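Local coordinates for bartonella effector protein (Bep) substrate of VirB T4SS (Bartonella rochalimae ATCC BAA-1498, PDB 4YK1) that is a VirB type IV secretion effector, represented here by its BID domain; the full-length protein probably transfers AMP to tyrosine and threonine side chains, at residues L47-P52 / K81-L86; E71-I76 / E112-A117. All blocks are in the same frame, centred on the assembly; numbering follows the deposited sequence.

How the contacts relate
The two contacts lie about 15 Å apart, centre to centre, in the BID domain, a four-helix bundle topped with a hook. Their segments alternate along the chain: 47-52 spans the end of helix 32-49 and the turn after it, 71-76 lies in helix 67-78, the loop after that helix holds 81-86, and 112-117 comes from the long helix 97-140. Contact 2 is the buried one, about 8 Å from the chain centre, and joins two helices side by side. Contact 1, at about 18 Å, holds the loop against the end of helix 32-49. They meet where I83 CG1 packs 4.1 Å from I76 CG1, so the apolar packing runs continuously from helix pair to loop.

Contact 1: residues L47-P52 / K81-L86; sequences LIYNNP and KSIGRL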
loop_
_atom_site.group_PDB
_atom_site.type_symbol
_atom_site.label_atom_id
_atom_site.label_comp_id
_atom_site.label_asym_id
_atom_site.label_seq_id
_atom_site.Cartn_x
_atom_site.Cartn_y
_atom_site.Cartn_z
ATOM N N LEU A 47 10.131 -12.497 8.608
ATOM C CA LEU A 47 11.282 -12.321 9.503
ATOM C C LEU A 47 10.912 -11.833 10.894
ATOM O O LEU A 47 11.497 -12.255 11.897
ATOM C CB LEU A 47 12.276 -11.330 8.895
ATOM C CG LEU A 47 13.125 -11.896 7.758
ATOM C CD1 LEU A 47 14.007 -10.805 7.175
ATOM C CD2 LEU A 47 13.958 -13.071 8.267
ATOM N N ILE A 48 9.961 -10.905 10.951
ATOM C CA ILE A 48 9.660 -10.216 12.186
ATOM C C ILE A 48 8.612 -10.975 12.999
ATOM O O ILE A 48 8.756 -11.135 14.210
ATOM C CB ILE A 48 9.178 -8.773 11.918
ATOM C CG1 ILE A 48 10.255 -7.970 11.189
ATOM C CG2 ILE A 48 8.806 -8.079 13.236
ATOM C CD1 ILE A 48 9.701 -6.737 10.511
ATOM N N TYR A 49 7.560 -11.428 12.322
ATOM C CA TYR A 49 6.366 -11.924 12.992
ATOM C C TYR A 49 6.105 -13.398 12.704
ATOM O O TYR A 49 5.127 -13.951 13.205
ATOM C CB TYR A 49 5.141 -11.097 12.571
ATOM C CG TYR A 49 5.226 -9.627 12.928
ATOM C CD1 TYR A 49 5.152 -9.211 14.249
ATOM C CD2 TYR A 49 5.382 -8.660 11.945
ATOM C CE1 TYR A 49 5.239 -7.883 14.588
ATOM C CE2 TYR A 49 5.460 -7.317 12.270
ATOM C CZ TYR A 49 5.391 -6.942 13.593
ATOM O OH TYR A 49 5.469 -5.616 13.934
ATOM N N ASN A 50 6.960 -14.008 11.878
ATOM C CA ASN A 50 6.839 -15.409 11.478
ATOM C C ASN A 50 5.547 -15.610 10.714
ATOM O O ASN A 50 4.977 -16.695 10.713
ATOM C CB ASN A 50 6.896 -16.360 12.693
ATOM C CG ASN A 50 7.321 -17.762 12.303
ATOM O OD1 ASN A 50 8.097 -17.942 11.362
ATOM N ND2 ASN A 50 6.804 -18.763 13.008
ATOM N N ASN A 51 5.083 -14.557 10.056
ATOM C CA ASN A 51 3.857 -14.660 9.295
ATOM C C ASN A 51 3.858 -13.666 8.144
ATOM O O ASN A 51 3.643 -12.471 8.346
ATOM C CB ASN A 51 2.649 -14.442 10.208
ATOM C CG ASN A 51 1.338 -14.526 9.460
ATOM O OD1 ASN A 51 1.312 -14.855 8.279
ATOM N ND2 ASN A 51 0.239 -14.245 10.149
ATOM N N PRO A 52 4.075 -14.172 6.923
ATOM C CA PRO A 52 4.153 -13.355 5.707
ATOM C C PRO A 52 2.886 -12.536 5.466
ATOM O O PRO A 52 2.969 -11.463 4.877
ATOM C CB PRO A 52 4.332 -14.391 4.579
ATOM C CG PRO A 52 4.647 -15.686 5.250
ATOM C CD PRO A 52 4.100 -15.620 6.634
ATOM N N LYS A 81 5.506 -4.736 18.553
ATOM C CA LYS A 81 4.812 -5.898 19.096
ATOM C C LYS A 81 3.293 -5.716 19.110
ATOM O O LYS A 81 2.580 -6.678 19.359
ATOM C CB LYS A 81 5.305 -6.212 20.517
ATOM C CG LYS A 81 4.809 -5.269 21.564
ATOM C CD LYS A 81 5.353 -5.687 22.934
ATOM C CE LYS A 81 4.770 -4.807 24.017
ATOM N NZ LYS A 81 5.285 -5.169 25.375
ATOM N N SER A 82 2.789 -4.504 18.850
ATOM C CA SER A 82 1.336 -4.328 18.716
ATOM C C SER A 82 0.781 -5.252 17.625
ATOM O O SER A 82 -0.333 -5.768 17.738
ATOM C CB SER A 82 0.971 -2.880 18.375
ATOM O OG SER A 82 1.556 -2.457 17.148
ATOM N N ILE A 83 1.565 -5.459 16.575
ATOM C CA ILE A 83 1.122 -6.273 15.426
ATOM C C ILE A 83 1.012 -7.747 15.811
ATOM O O ILE A 83 0.083 -8.457 15.406
ATOM C CB ILE A 83 2.068 -6.111 14.241
ATOM C CG1 ILE A 83 2.223 -4.619 13.852
ATOM C CG2 ILE A 83 1.601 -6.962 13.059
ATOM C CD1 ILE A 83 0.926 -3.898 13.522
ATOM N N GLY A 84 1.989 -8.209 16.569
ATOM C CA GLY A 84 2.004 -9.571 17.047
ATOM C C GLY A 84 3.343 -9.773 17.708
ATOM O O GLY A 84 4.175 -8.872 17.724
ATOM N N ARG A 85 3.549 -10.965 18.239
ATOM C CA ARG A 85 4.804 -11.344 18.872
ATOM C C ARG A 85 5.956 -11.369 17.877
ATOM O O ARG A 85 5.823 -11.886 16.759
ATOM C CB ARG A 85 4.629 -12.712 19.538
ATOM C CG ARG A 85 5.818 -13.245 20.259
ATOM C CD ARG A 85 5.401 -14.511 21.001
ATOM N NE ARG A 85 6.529 -15.385 21.295
ATOM C CZ ARG A 85 6.639 -16.105 22.406
ATOM N NH1 ARG A 85 5.684 -16.053 23.329
ATOM N NH2 ARG A 85 7.702 -16.876 22.594
ATOM N N LEU A 86 7.079 -10.802 18.297
ATOM C CA LEU A 86 8.299 -10.751 17.488
ATOM C C LEU A 86 9.079 -12.042 17.571
ATOM O O LEU A 86 9.088 -12.698 18.605
ATOM C CB LEU A 86 9.205 -9.596 17.945
ATOM C CG LEU A 86 9.039 -8.246 17.260
ATOM C CD1 LEU A 86 7.606 -7.781 17.340
ATOM C CD2 LEU A 86 10.000 -7.232 17.880
HETATM O O HOH W 1 3.798 -12.898 15.470
#
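A single water joins the backbones of Y49 and R85, donating to Y49 O at 2.8 Å and to R85 O at 2.6 Å, so one small molecule serves two carbonyls that could not bond each other. Beside it the backbones come close, with L86 CA 3.3 Å from I48 O in a CA-H...O contact. The I48 backbone is also hydrogen-bonded to K87, just beyond the loop segment. In the BID four-helix bundle this ties the C-terminal end of helix 32-49 to the loop leaving helix 67-78. The centrepiece is the Y49 ring, clasped between two isoleucine methyls. I83 CG2 makes a CH-pi contact over one face, 3.9 Å from the ring centroid and 15° off its normal, while I48 CG2 lies over the opposite face. With CG anti to the carbonyl carbon, Y49 reaches across the loop, and its OH goes on to bond P80 O. That suits tyrosine: a flat apolar body to be gripped and a polar end that finds P80 O as its partner. At the ring edge, CE1 approaches G84 O at 3.5 Å; the backbone there is fully extended (phi 173°, psi 179°), a shape glycine adopts easily and other residues rarely do. L86 CD1 comes in obliquely, 3.6 Å from Y49 CE1, and L86 CG lies alongside I48 CG2 at 4.0 Å.

Contact 2: residues E71-I76 / E112-A117; sequences ELSERI and EIFNYA
L72 reaches out from helix 67-78 to meet I113 of helix 97-140; the two helices are neighbours in the BID domain's four-helix bundle, and their segments run almost exactly antiparallel. The segment axes make an angle of 178° and approach to 8.5 Å. A chi1 of -180° sets L72 CG anti to the backbone N and carries the branch ending in CD2 to I113 CG2, 4.1 Å away, the two side chains crossing at a slant; L72 also touches D58 of helix 56-64. S73 follows, its CA 5.6 Å from F114 CA, the nearest pair of CA atoms across the two segments, and a small residue here is consistent with the close spacing. The serine was modelled in two conformers. In the one described, OG is bonded back to R70 O of its own helix, which gives the buried hydroxyl a partner, and it lies at the edge of the F114 ring, 3.9 Å from CD1. S73 O, meanwhile, accepts a hydrogen bond from S110 OG of the opposing helix, a polar tie beside the apolar seam. I76, one turn on from L72, adds a branched aliphatic that also packs on I83. I113 thus meets all three, and packs on I41 and L55 as well: its CG2 methyl faces L72 and the S73 backbone N, while its CG1 lies 4.2 Å from I76 CD1.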
loop_
_atom_site.group_PDB
_atom_site.type_symbol
_atom_site.label_atom_id
_atom_site.label_comp_id
_atom_site.label_asym_id
_atom_site.label_seq_id
_atom_site.Cartn_x
_atom_site.Cartn_y
_atom_site.Cartn_z
ATOM N N GLU A 71 -0.257 6.201 8.860
ATOM C CA GLU A 71 -0.664 5.883 10.229
ATOM C C GLU A 71 -0.155 4.513 10.676
ATOM O O GLU A 71 0.399 4.374 11.782
ATOM C CB GLU A 71 -2.193 5.962 10.335
ATOM C CG GLU A 71 -2.829 5.287 11.534
ATOM C CD GLU A 71 -4.367 5.389 11.505
ATOM O OE1 GLU A 71 -5.038 4.342 11.322
ATOM O OE2 GLU A 71 -4.897 6.519 11.662
ATOM N N LEU A 72 -0.323 3.497 9.832
ATOM C CA LEU A 72 0.215 2.177 10.156
ATOM C C LEU A 72 1.736 2.201 10.282
ATOM O O LEU A 72 2.293 1.548 11.165
ATOM C CB LEU A 72 -0.185 1.128 9.113
ATOM C CG LEU A 72 0.333 -0.300 9.382
ATOM C CD1 LEU A 72 -0.203 -0.903 10.716
ATOM C CD2 LEU A 72 -0.035 -1.221 8.233
ATOM N N SER A 73 2.432 2.924 9.407
ATOM C CA SER A 73 3.890 2.968 9.529
ATOM C C SER A 73 4.286 3.551 10.891
ATOM O O SER A 73 5.243 3.081 11.516
ATOM C CB SER A 73 4.528 3.780 8.402
ATOM O OG SER A 73 4.404 5.175 8.635
ATOM N N GLU A 74 3.541 4.549 11.362
ATOM C CA GLU A 74 3.822 5.168 12.658
ATOM C C GLU A 74 3.569 4.193 13.812
ATOM O O GLU A 74 4.330 4.145 14.781
ATOM C CB GLU A 74 2.968 6.435 12.866
ATOM C CG GLU A 74 3.397 7.617 11.998
ATOM C CD GLU A 74 2.352 8.748 11.940
ATOM O OE1 GLU A 74 1.395 8.754 12.750
ATOM O OE2 GLU A 74 2.493 9.638 11.072
ATOM N N ARG A 75 2.475 3.450 13.725
ATOM C CA ARG A 75 2.092 2.560 14.812
ATOM C C ARG A 75 3.082 1.419 14.956
ATOM O O ARG A 75 3.413 1.021 16.069
ATOM C CB ARG A 75 0.671 2.042 14.586
ATOM C CG ARG A 75 -0.375 3.146 14.836
ATOM C CD ARG A 75 -1.788 2.672 14.573
ATOM N NE ARG A 75 -2.753 3.763 14.711
ATOM C CZ ARG A 75 -4.046 3.645 14.438
ATOM N NH1 ARG A 75 -4.538 2.478 14.030
ATOM N NH2 ARG A 75 -4.848 4.686 14.581
ATOM N N ILE A 76 3.580 0.918 13.829
ATOM C CA ILE A 76 4.554 -0.171 13.837
ATOM C C ILE A 76 5.825 0.276 14.524
ATOM O O ILE A 76 6.396 -0.438 15.334
ATOM C CB ILE A 76 4.867 -0.659 12.416
ATOM C CG1 ILE A 76 3.662 -1.380 11.820
ATOM C CG2 ILE A 76 6.134 -1.565 12.404
ATOM C CD1 ILE A 76 3.846 -1.676 10.320
ATOM N N GLU A 112 9.020 0.634 4.801
ATOM C CA GLU A 112 8.524 0.055 3.544
ATOM C C GLU A 112 7.016 0.265 3.387
ATOM O O GLU A 112 6.536 0.555 2.299
ATOM C CB GLU A 112 8.866 -1.440 3.468
ATOM C CG GLU A 112 8.635 -2.057 2.100
ATOM C CD GLU A 112 9.501 -1.429 1.014
ATOM O OE1 GLU A 112 10.662 -1.036 1.303
ATOM O OE2 GLU A 112 9.008 -1.318 -0.129
ATOM N N ILE A 113 6.270 0.131 4.478
ATOM C CA ILE A 113 4.834 0.443 4.474
ATOM C C ILE A 113 4.602 1.912 4.082
ATOM O O ILE A 113 3.704 2.217 3.299
ATOM C CB ILE A 113 4.198 0.158 5.841
ATOM C CG1 ILE A 113 4.161 -1.362 6.122
ATOM C CG2 ILE A 113 2.781 0.753 5.911
ATOM C CD1 ILE A 113 3.228 -2.117 5.203
ATOM N N PHE A 114 5.391 2.824 4.645
ATOM C CA PHE A 114 5.257 4.236 4.280
ATOM C C PHE A 114 5.516 4.415 2.783
ATOM O O PHE A 114 4.774 5.111 2.086
ATOM C CB PHE A 114 6.216 5.126 5.073
ATOM C CG PHE A 114 6.021 6.586 4.788
ATOM C CD1 PHE A 114 5.073 7.317 5.488
ATOM C CD2 PHE A 114 6.748 7.217 3.778
ATOM C CE1 PHE A 114 4.868 8.661 5.209
ATOM C CE2 PHE A 114 6.538 8.560 3.483
ATOM C CZ PHE A 114 5.601 9.285 4.199
ATOM N N ASN A 115 6.580 3.798 2.286
ATOM C CA ASN A 115 6.914 3.946 0.864
ATOM C C ASN A 115 5.869 3.299 -0.044
ATOM O O ASN A 115 5.549 3.826 -1.113
ATOM C CB ASN A 115 8.295 3.358 0.577
ATOM C CG ASN A 115 9.398 4.174 1.202
ATOM O OD1 ASN A 115 9.179 5.321 1.599
ATOM N ND2 ASN A 115 10.592 3.605 1.281
ATOM N N TYR A 116 5.348 2.152 0.383
ATOM C CA TYR A 116 4.286 1.465 -0.339
ATOM C C TYR A 116 3.069 2.378 -0.486
ATOM O O TYR A 116 2.488 2.488 -1.569
ATOM C CB TYR A 116 3.900 0.161 0.377
ATOM C CG TYR A 116 2.807 -0.632 -0.323
ATOM C CD1 TYR A 116 1.461 -0.331 -0.118
ATOM C CD2 TYR A 116 3.123 -1.685 -1.188
ATOM C CE1 TYR A 116 0.459 -1.050 -0.751
ATOM C CE2 TYR A 116 2.119 -2.415 -1.829
ATOM C CZ TYR A 116 0.795 -2.078 -1.612
ATOM O OH TYR A 116 -0.211 -2.782 -2.227
ATOM N N ALA A 117 2.674 3.025 0.606
ATOM C CA ALA A 117 1.496 3.890 0.578
ATOM C C ALA A 117 1.698 5.078 -0.353
ATOM O O ALA A 117 0.754 5.522 -0.993
ATOM C CB ALA A 117 1.148 4.385 1.981
#